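Local coordinates for Ulp1-like SUMO protease (Chaetomium thermophilum, PDB 6DG4), which probably removes SUMO from its conjugates as a Ulp1-like cysteine protease of the peptidase C48 family, represented here by its catalytic domain, at residues E17-R22 and K245-L250; G203-T208 and Q221-A226. All blocks are in the same frame, centred on the assembly; numbering follows the deposited sequence. Where two conformers were deposited one is given.

Contact 1: residues E17-R22 and K245-L250; sequences EEWRSR and KGDFTL
Phe248 drives the CE2/CZ edge of its ring into one face of the Trp19 indole, and Asp247, the residue before it, takes the indole N-H. The two aromatics form an edge-to-face (T-shaped) pair, with centroids 4.6 Å apart between the five-membered ring of Trp19 and the ring of Phe248 and the planes at 59°. The tight spot is where Phe248 CE2 comes within 3.4 Å of Trp19 CE2. At the indole edge, Trp19 NE1 donates to Asp247 OD2 over 2.9 Å, nearly straight at 166° and in the plane of the ring. Trp19 NE1 meets OD2 on its anti side, 27° out of the carboxylate plane; this bond at the rim and Phe248 over the face meet the indole from two directions.

Toward solvent things are looser: Glu18 OE1 and Asp247 OD2 stand 4.5 Å apart, and a water donates to both, probably easing their repulsion. Glu18 OE2 lies over the other indole face and reaches Arg22 NH1 in a 3.6 Å salt bridge. On the inner side, Trp19 and Phe248 both rest on Ala237 and Asn241 of helix 228-241, so the contact fastens helix 17-27 and the loop after helix 228-241 to that helix.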
ATOM      1  N   GLU A  17      12.753  16.389 -15.964  0.61 13.47           N
ATOM      2  CA  GLU A  17      12.357  17.783 -15.795  0.61 15.98           C
ATOM      3  C   GLU A  17      10.868  17.975 -16.062  0.61 15.50           C
ATOM      4  O   GLU A  17      10.206  18.756 -15.370  0.61 17.06           O
ATOM      5  CB  GLU A  17      13.216  18.690 -16.676  0.61 17.51           C
ATOM      6  CG  GLU A  17      14.567  19.009 -16.039  0.61 19.50           C
ATOM      7  CD  GLU A  17      15.504  19.798 -16.937  0.61 21.08           C
ATOM      8  OE1 GLU A  17      15.021  20.573 -17.792  0.61 22.08           O
ATOM      9  OE2 GLU A  17      16.733  19.640 -16.779  0.61 20.63           O
ATOM     10  N   GLU A  18      10.317  17.262 -17.051  1.00 15.79           N
ATOM     11  CA  GLU A  18       8.885  17.372 -17.324  1.00 15.31           C
ATOM     12  C   GLU A  18       8.068  16.980 -16.099  1.00 12.95           C
ATOM     13  O   GLU A  18       7.123  17.679 -15.718  1.00 13.54           O
ATOM     14  CB  GLU A  18       8.498  16.497 -18.526  1.00 20.12           C
ATOM     15  CG  GLU A  18       6.978  16.391 -18.809  1.00 48.39           C
ATOM     16  CD  GLU A  18       6.434  14.951 -18.881  1.00 77.88           C
ATOM     17  OE1 GLU A  18       6.967  14.099 -19.635  1.00 22.79           O
ATOM     18  OE2 GLU A  18       5.438  14.682 -18.176  1.00 55.10           O
ATOM     19  N   TRP A  19       8.407  15.857 -15.467  1.00 11.60           N
ATOM     20  CA  TRP A  19       7.610  15.420 -14.325  1.00 10.51           C
ATOM     21  C   TRP A  19       7.857  16.290 -13.098  1.00 11.06           C
ATOM     22  O   TRP A  19       6.926  16.568 -12.334  1.00 11.24           O
ATOM     23  CB  TRP A  19       7.840  13.941 -14.039  1.00 10.95           C
ATOM     24  CG  TRP A  19       7.004  13.075 -14.920  1.00 11.41           C
ATOM     25  CD1 TRP A  19       7.442  12.250 -15.906  1.00 12.85           C
ATOM     26  CD2 TRP A  19       5.578  12.965 -14.903  1.00 11.06           C
ATOM     27  NE1 TRP A  19       6.378  11.624 -16.504  1.00 13.49           N
ATOM     28  CE2 TRP A  19       5.220  12.048 -15.908  1.00 11.82           C
ATOM     29  CE3 TRP A  19       4.569  13.550 -14.133  1.00 11.52           C
ATOM     30  CZ2 TRP A  19       3.897  11.696 -16.161  1.00 13.69           C
ATOM     31  CZ3 TRP A  19       3.258  13.197 -14.384  1.00 13.96           C
ATOM     32  CH2 TRP A  19       2.933  12.281 -15.389  1.00 13.55           C
ATOM     33  N   ARG A  20       9.101  16.718 -12.872  0.52 10.04           N
ATOM     34  CA  ARG A  20       9.355  17.651 -11.780  0.52 10.61           C
ATOM     35  C   ARG A  20       8.520  18.911 -11.953  0.52 13.10           C
ATOM     36  O   ARG A  20       7.886  19.391 -11.005  0.52 13.66           O
ATOM     37  CB  ARG A  20      10.837  18.010 -11.723  0.52 11.46           C
ATOM     38  CG  ARG A  20      11.727  16.876 -11.305  0.52 14.05           C
ATOM     39  CD  ARG A  20      13.179  17.190 -11.617  0.52 19.93           C
ATOM     40  NE  ARG A  20      13.601  18.473 -11.064  0.52 21.60           N
ATOM     41  CZ  ARG A  20      14.666  19.153 -11.482  0.52 49.99           C
ATOM     42  NH1 ARG A  20      15.417  18.679 -12.468  0.52 25.49           N
ATOM     43  NH2 ARG A  20      14.976  20.313 -10.918  0.52 37.28           N
ATOM     44  N   SER A  21       8.501  19.456 -13.172  1.00 14.44           N
ATOM     45  CA  SER A  21       7.737  20.670 -13.423  1.00 16.63           C
ATOM     46  C   SER A  21       6.248  20.434 -13.232  1.00 14.43           C
ATOM     47  O   SER A  21       5.539  21.306 -12.718  1.00 16.57           O
ATOM     48  CB  SER A  21       8.018  21.154 -14.844  1.00 22.26           C
ATOM     49  OG  SER A  21       9.338  21.646 -14.953  1.00 29.68           O
ATOM     50  N   ARG A  22       5.754  19.266 -13.640  1.00 12.46           N
ATOM     51  CA  ARG A  22       4.332  18.973 -13.504  1.00 12.40           C
ATOM     52  C   ARG A  22       3.944  18.855 -12.038  1.00 11.69           C
ATOM     53  O   ARG A  22       2.891  19.357 -11.624  1.00 12.43           O
ATOM     54  CB  ARG A  22       4.033  17.688 -14.269  1.00 14.44           C
ATOM     55  CG  ARG A  22       2.580  17.388 -14.489  1.00 18.76           C
ATOM     56  CD  ARG A  22       2.449  16.577 -15.764  1.00 21.93           C
ATOM     57  NE  ARG A  22       1.258  15.748 -15.759  1.00 23.40           N
ATOM     58  CZ  ARG A  22       1.009  14.804 -16.656  1.00 23.46           C
ATOM     59  NH1 ARG A  22       1.890  14.556 -17.623  1.00 22.95           N
ATOM     60  NH2 ARG A  22      -0.110  14.098 -16.564  1.00 24.32           N
ATOM     61  N   LYS A 245       1.688   3.171 -14.731  1.00 11.93           N
ATOM     62  CA  LYS A 245       1.549   2.818 -16.133  1.00 13.20           C
ATOM     63  C   LYS A 245       2.302   3.857 -16.947  1.00 12.57           C
ATOM     64  O   LYS A 245       2.650   4.931 -16.450  1.00 11.13           O
ATOM     65  CB  LYS A 245       0.074   2.769 -16.541  1.00 17.16           C
ATOM     66  CG  LYS A 245      -0.640   4.091 -16.374  1.00 15.09           C
ATOM     67  CD  LYS A 245      -2.116   4.021 -16.749  1.00 21.68           C
ATOM     68  CE  LYS A 245      -2.743   5.407 -16.663  1.00 30.73           C
ATOM     69  NZ  LYS A 245      -4.153   5.445 -17.146  1.00 73.81           N
ATOM     70  N   GLY A 246       2.556   3.535 -18.207  1.00 13.09           N
ATOM     71  CA  GLY A 246       3.270   4.484 -19.042  1.00 13.58           C
ATOM     72  C   GLY A 246       4.649   4.726 -18.471  1.00 11.87           C
ATOM     73  O   GLY A 246       5.409   3.785 -18.226  1.00 12.77           O
ATOM     74  N   ASP A 247       4.978   5.996 -18.222  1.00 11.24           N
ATOM     75  CA  ASP A 247       6.296   6.310 -17.691  1.00 10.41           C
ATOM     76  C   ASP A 247       6.536   5.627 -16.354  1.00 10.73           C
ATOM     77  O   ASP A 247       7.689   5.382 -15.986  1.00 11.43           O
ATOM     78  CB  ASP A 247       6.457   7.815 -17.488  1.00 12.56           C
ATOM     79  CG  ASP A 247       6.629   8.574 -18.777  1.00 13.65           C
ATOM     80  OD1 ASP A 247       6.390   8.033 -19.876  1.00 13.63           O
ATOM     81  OD2 ASP A 247       7.028   9.745 -18.670  1.00 17.60           O
ATOM     82  N   PHE A 248       5.470   5.326 -15.611  1.00  9.63           N
ATOM     83  CA  PHE A 248       5.591   4.801 -14.255  1.00  9.50           C
ATOM     84  C   PHE A 248       5.160   3.346 -14.143  1.00 10.09           C
ATOM     85  O   PHE A 248       4.868   2.873 -13.042  1.00 11.86           O
ATOM     86  CB  PHE A 248       4.860   5.712 -13.263  1.00  9.45           C
ATOM     87  CG  PHE A 248       5.391   7.117 -13.272  1.00  9.73           C
ATOM     88  CD1 PHE A 248       6.719   7.357 -12.972  1.00 12.70           C
ATOM     89  CD2 PHE A 248       4.594   8.186 -13.630  1.00 11.19           C
ATOM     90  CE1 PHE A 248       7.239   8.633 -13.009  1.00 12.29           C
ATOM     91  CE2 PHE A 248       5.112   9.468 -13.666  1.00 12.30           C
ATOM     92  CZ  PHE A 248       6.432   9.688 -13.361  1.00 11.52           C
ATOM     93  N   THR A 249       5.152   2.609 -15.247  1.00 10.66           N
ATOM     94  CA  THR A 249       4.968   1.174 -15.128  1.00 12.15           C
ATOM     95  C   THR A 249       6.029   0.589 -14.198  1.00 11.94           C
ATOM     96  O   THR A 249       7.165   1.069 -14.126  1.00 15.12           O
ATOM     97  CB  THR A 249       5.023   0.493 -16.494  1.00 13.60           C
ATOM     98  OG1 THR A 249       4.769  -0.906 -16.315  1.00 14.28           O
ATOM     99  CG2 THR A 249       6.379   0.686 -17.161  1.00 16.08           C
ATOM    100  N   LEU A 250       5.630  -0.440 -13.458  1.00 12.34           N
ATOM    101  CA  LEU A 250       6.531  -1.172 -12.579  1.00 12.63           C
ATOM    102  C   LEU A 250       7.128  -2.400 -13.265  1.00 13.87           C
ATOM    103  O   LEU A 250       7.766  -3.217 -12.596  1.00 15.78           O
ATOM    104  CB  LEU A 250       5.804  -1.541 -11.277  1.00 13.00           C
ATOM    105  CG  LEU A 250       5.351  -0.351 -10.412  1.00 12.40           C
ATOM    106  CD1 LEU A 250       4.341  -0.774  -9.349  1.00 12.96           C
ATOM    107  CD2 LEU A 250       6.536   0.357  -9.752  1.00 15.14           C
TER
HETATM  108  O   HOH W   1       6.079  11.552 -20.457  1.00 26.47           O

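Contact 2: residues G203-T208 and Q221-A226; sequences GVFTIT and QAYTEA
Thr208 sets its methyl group squarely on the ring of Tyr223. CG2 sits 3.5 Å from the ring centroid of Tyr223 and 12° off the normal, a well-centred CH-pi contact. The same tyrosine turns its edge to Phe205: Phe205 CD1 lies 3.8 Å from Tyr223 CE2 and 3.4 Å from Tyr223 OH, with CD1 near the plane of the tyrosine and OH near that of the phenylalanine. Further round the phenylalanine rim comes Glu225, an extended chain whose CG packs 3.7 Å from Phe205 CZ, while Glu225 OE2 lies near the ring plane, 3.6 Å from Phe205 CE2.

One step out, polar bonds fix these groups. Thr208 CG2 can face the tyrosine because it is anti to the backbone N; with chi1 at -56° the hydroxyl is turned back along the helix, and OG1 donates to Val204 O at 2.8 Å. That carbonyl also accepts from Thr208 N, the two donors arriving from opposite faces of its plane. Thr208 OG1 has a further partner in Gln231 of helix 228-241. Tyr223 OH is tied to Asn209 OD1, one residue beyond Thr208, and Glu225 OE2 is held by the backbone N atoms of Thr197 and Asn198.

The segments thus meet through methyl, ring and C-H...O approaches without a mutual hydrogen bond, while the polar ends are bonded to neighbouring groups. The amide pair probably stabilises the Glu225 carboxylate as an anion, and the C-H rim of Phe205 may offer its oxygen a mildly favourable neighbour. The chemistry implies a loop that packs on helix 202-215 through its Tyr223 ring and Glu225 chain, with outside hydrogen bonds fixing the tyrosine hydroxyl and the carboxylate.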
ATOM      1  N   GLY A 203       3.619   7.479   6.361  1.00  9.29           N
ATOM      2  CA  GLY A 203       2.794   7.208   5.197  1.00  8.51           C
ATOM      3  C   GLY A 203       3.611   6.886   3.964  1.00  7.47           C
ATOM      4  O   GLY A 203       3.189   6.087   3.121  1.00  8.29           O
ATOM      5  N   VAL A 204       4.791   7.497   3.837  1.00  7.62           N
ATOM      6  CA  VAL A 204       5.640   7.208   2.687  1.00  8.12           C
ATOM      7  C   VAL A 204       6.270   5.825   2.823  1.00  7.93           C
ATOM      8  O   VAL A 204       6.382   5.077   1.844  1.00  8.84           O
ATOM      9  CB  VAL A 204       6.692   8.314   2.482  1.00  9.15           C
ATOM     10  CG1 VAL A 204       7.355   8.137   1.130  1.00  8.89           C
ATOM     11  CG2 VAL A 204       6.064   9.704   2.600  1.00 10.68           C
ATOM     12  N   PHE A 205       6.701   5.464   4.032  1.00  8.60           N
ATOM     13  CA  PHE A 205       7.165   4.103   4.268  1.00  8.14           C
ATOM     14  C   PHE A 205       6.068   3.089   3.954  1.00  7.87           C
ATOM     15  O   PHE A 205       6.328   2.041   3.353  1.00  8.08           O
ATOM     16  CB  PHE A 205       7.574   3.934   5.734  1.00  8.62           C
ATOM     17  CG  PHE A 205       8.942   4.468   6.077  1.00  8.35           C
ATOM     18  CD1 PHE A 205      10.082   3.837   5.619  1.00 10.25           C
ATOM     19  CD2 PHE A 205       9.084   5.558   6.920  1.00  8.69           C
ATOM     20  CE1 PHE A 205      11.334   4.299   5.961  1.00 10.58           C
ATOM     21  CE2 PHE A 205      10.340   6.027   7.258  1.00 10.34           C
ATOM     22  CZ  PHE A 205      11.464   5.392   6.779  1.00  9.54           C
ATOM     23  N   THR A 206       4.837   3.372   4.389  1.00  7.65           N
ATOM     24  CA  THR A 206       3.725   2.448   4.164  1.00  8.09           C
ATOM     25  C   THR A 206       3.505   2.217   2.671  1.00  7.48           C
ATOM     26  O   THR A 206       3.383   1.070   2.222  1.00  8.16           O
ATOM     27  CB  THR A 206       2.471   3.000   4.853  1.00  8.37           C
ATOM     28  OG1 THR A 206       2.651   2.965   6.275  1.00  9.27           O
ATOM     29  CG2 THR A 206       1.217   2.211   4.518  1.00  8.50           C
ATOM     30  N   ILE A 207       3.462   3.291   1.880  1.00  7.50           N
ATOM     31  CA  ILE A 207       3.280   3.143   0.437  1.00  7.12           C
ATOM     32  C   ILE A 207       4.449   2.379  -0.174  1.00  6.65           C
ATOM     33  O   ILE A 207       4.270   1.509  -1.035  1.00  7.91           O
ATOM     34  CB  ILE A 207       3.118   4.526  -0.225  1.00  7.81           C
ATOM     35  CG1 ILE A 207       1.790   5.177   0.158  1.00  8.06           C
ATOM     36  CG2 ILE A 207       3.232   4.410  -1.747  1.00  9.32           C
ATOM     37  CD1 ILE A 207       1.740   6.668  -0.155  1.00  7.82           C
ATOM     38  N   THR A 208       5.674   2.727   0.225  1.00  6.67           N
ATOM     39  CA  THR A 208       6.845   2.142  -0.419  1.00  7.11           C
ATOM     40  C   THR A 208       6.973   0.667  -0.071  1.00  7.73           C
ATOM     41  O   THR A 208       7.321  -0.152  -0.931  1.00  7.92           O
ATOM     42  CB  THR A 208       8.097   2.936  -0.042  1.00  7.99           C
ATOM     43  OG1 THR A 208       7.915   4.313  -0.396  1.00  8.63           O
ATOM     44  CG2 THR A 208       9.314   2.415  -0.785  1.00  9.30           C
ATOM     45  N   GLN A 221      16.490  -4.147   1.048  1.00  8.99           N
ATOM     46  CA  GLN A 221      17.531  -4.031   0.040  1.00 10.42           C
ATOM     47  C   GLN A 221      17.283  -2.888  -0.933  1.00 11.12           C
ATOM     48  O   GLN A 221      18.137  -2.637  -1.787  1.00 13.46           O
ATOM     49  CB  GLN A 221      17.628  -5.352  -0.743  1.00 11.57           C
ATOM     50  CG  GLN A 221      18.040  -6.531   0.124  1.00 11.89           C
ATOM     51  CD  GLN A 221      18.024  -7.866  -0.600  1.00 13.26           C
ATOM     52  OE1 GLN A 221      17.438  -8.003  -1.674  1.00 14.05           O
ATOM     53  NE2 GLN A 221      18.669  -8.863  -0.004  1.00 14.73           N
ATOM     54  N   ALA A 222      16.162  -2.168  -0.811  1.00  9.76           N
ATOM     55  CA  ALA A 222      15.665  -1.353  -1.912  1.00  9.41           C
ATOM     56  C   ALA A 222      15.682   0.155  -1.696  1.00  8.86           C
ATOM     57  O   ALA A 222      15.728   0.886  -2.686  1.00 10.40           O
ATOM     58  CB  ALA A 222      14.229  -1.763  -2.272  1.00 10.90           C
ATOM     59  N   TYR A 223      15.630   0.655  -0.464  1.00  8.33           N
ATOM     60  CA  TYR A 223      15.498   2.099  -0.284  1.00  8.24           C
ATOM     61  C   TYR A 223      15.954   2.497   1.114  1.00  9.55           C
ATOM     62  O   TYR A 223      16.228   1.648   1.969  1.00  9.89           O
ATOM     63  CB  TYR A 223      14.067   2.574  -0.604  1.00  8.40           C
ATOM     64  CG  TYR A 223      13.005   2.245   0.426  1.00  8.70           C
ATOM     65  CD1 TYR A 223      12.378   1.000   0.453  1.00  8.54           C
ATOM     66  CD2 TYR A 223      12.609   3.193   1.355  1.00  9.03           C
ATOM     67  CE1 TYR A 223      11.403   0.709   1.394  1.00  9.49           C
ATOM     68  CE2 TYR A 223      11.640   2.913   2.301  1.00  9.75           C
ATOM     69  CZ  TYR A 223      11.035   1.679   2.319  1.00  9.13           C
ATOM     70  OH  TYR A 223      10.067   1.439   3.274  1.00 11.20           O
ATOM     71  N   THR A 224      16.058   3.816   1.320  1.00  9.68           N
ATOM     72  CA  THR A 224      16.436   4.395   2.596  1.00  9.91           C
ATOM     73  C   THR A 224      15.487   5.534   2.957  1.00  9.41           C
ATOM     74  O   THR A 224      14.808   6.108   2.099  1.00  9.00           O
ATOM     75  CB  THR A 224      17.847   4.991   2.558  1.00 12.09           C
ATOM     76  OG1 THR A 224      17.808   6.188   1.771  1.00 14.25           O
ATOM     77  CG2 THR A 224      18.853   4.017   1.960  1.00 13.52           C
ATOM     78  N   GLU A 225      15.483   5.879   4.246  1.00  9.74           N
ATOM     79  CA  GLU A 225      14.668   6.994   4.715  1.00  9.68           C
ATOM     80  C   GLU A 225      15.051   8.303   4.028  1.00  9.59           C
ATOM     81  O   GLU A 225      14.180   9.126   3.717  1.00 10.77           O
ATOM     82  CB  GLU A 225      14.795   7.128   6.234  1.00 11.23           C
ATOM     83  CG  GLU A 225      13.917   8.227   6.814  1.00 12.54           C
ATOM     84  CD  GLU A 225      13.859   8.206   8.332  1.00 14.21           C
ATOM     85  OE1 GLU A 225      14.938   8.191   8.964  1.00 15.96           O
ATOM     86  OE2 GLU A 225      12.734   8.217   8.890  1.00 15.22           O
ATOM     87  N   ALA A 226      16.345   8.524   3.785  1.00 10.40           N
ATOM     88  CA  ALA A 226      16.778   9.779   3.179  1.00 10.91           C
ATOM     89  C   ALA A 226      16.265   9.962   1.754  1.00  9.97           C
ATOM     90  O   ALA A 226      16.286  11.088   1.244  1.00 11.21           O
ATOM     91  CB  ALA A 226      18.302   9.878   3.205  1.00 13.97           C
TER

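Overall arrangement
Contact 2 is nested within the long loop of chain that contact 1 closes: 17-22 comes first, then 203-208 and 221-226, and 245-250 last. Their centres are 19 Å apart and their nearest atoms about 9 Å, so they do not touch. Contact 2 lies nearer the middle of the domain and holds helix 202-215 against its own following loop; in C48 peptidases the equivalent helix carries the catalytic cysteine at its start. Contact 1 is peripheral, joining a helix near the N terminus to a segment near the C terminus. Helix 228-241 links them: it follows the loop of contact 2, borders both contacts, and leads into 245-250.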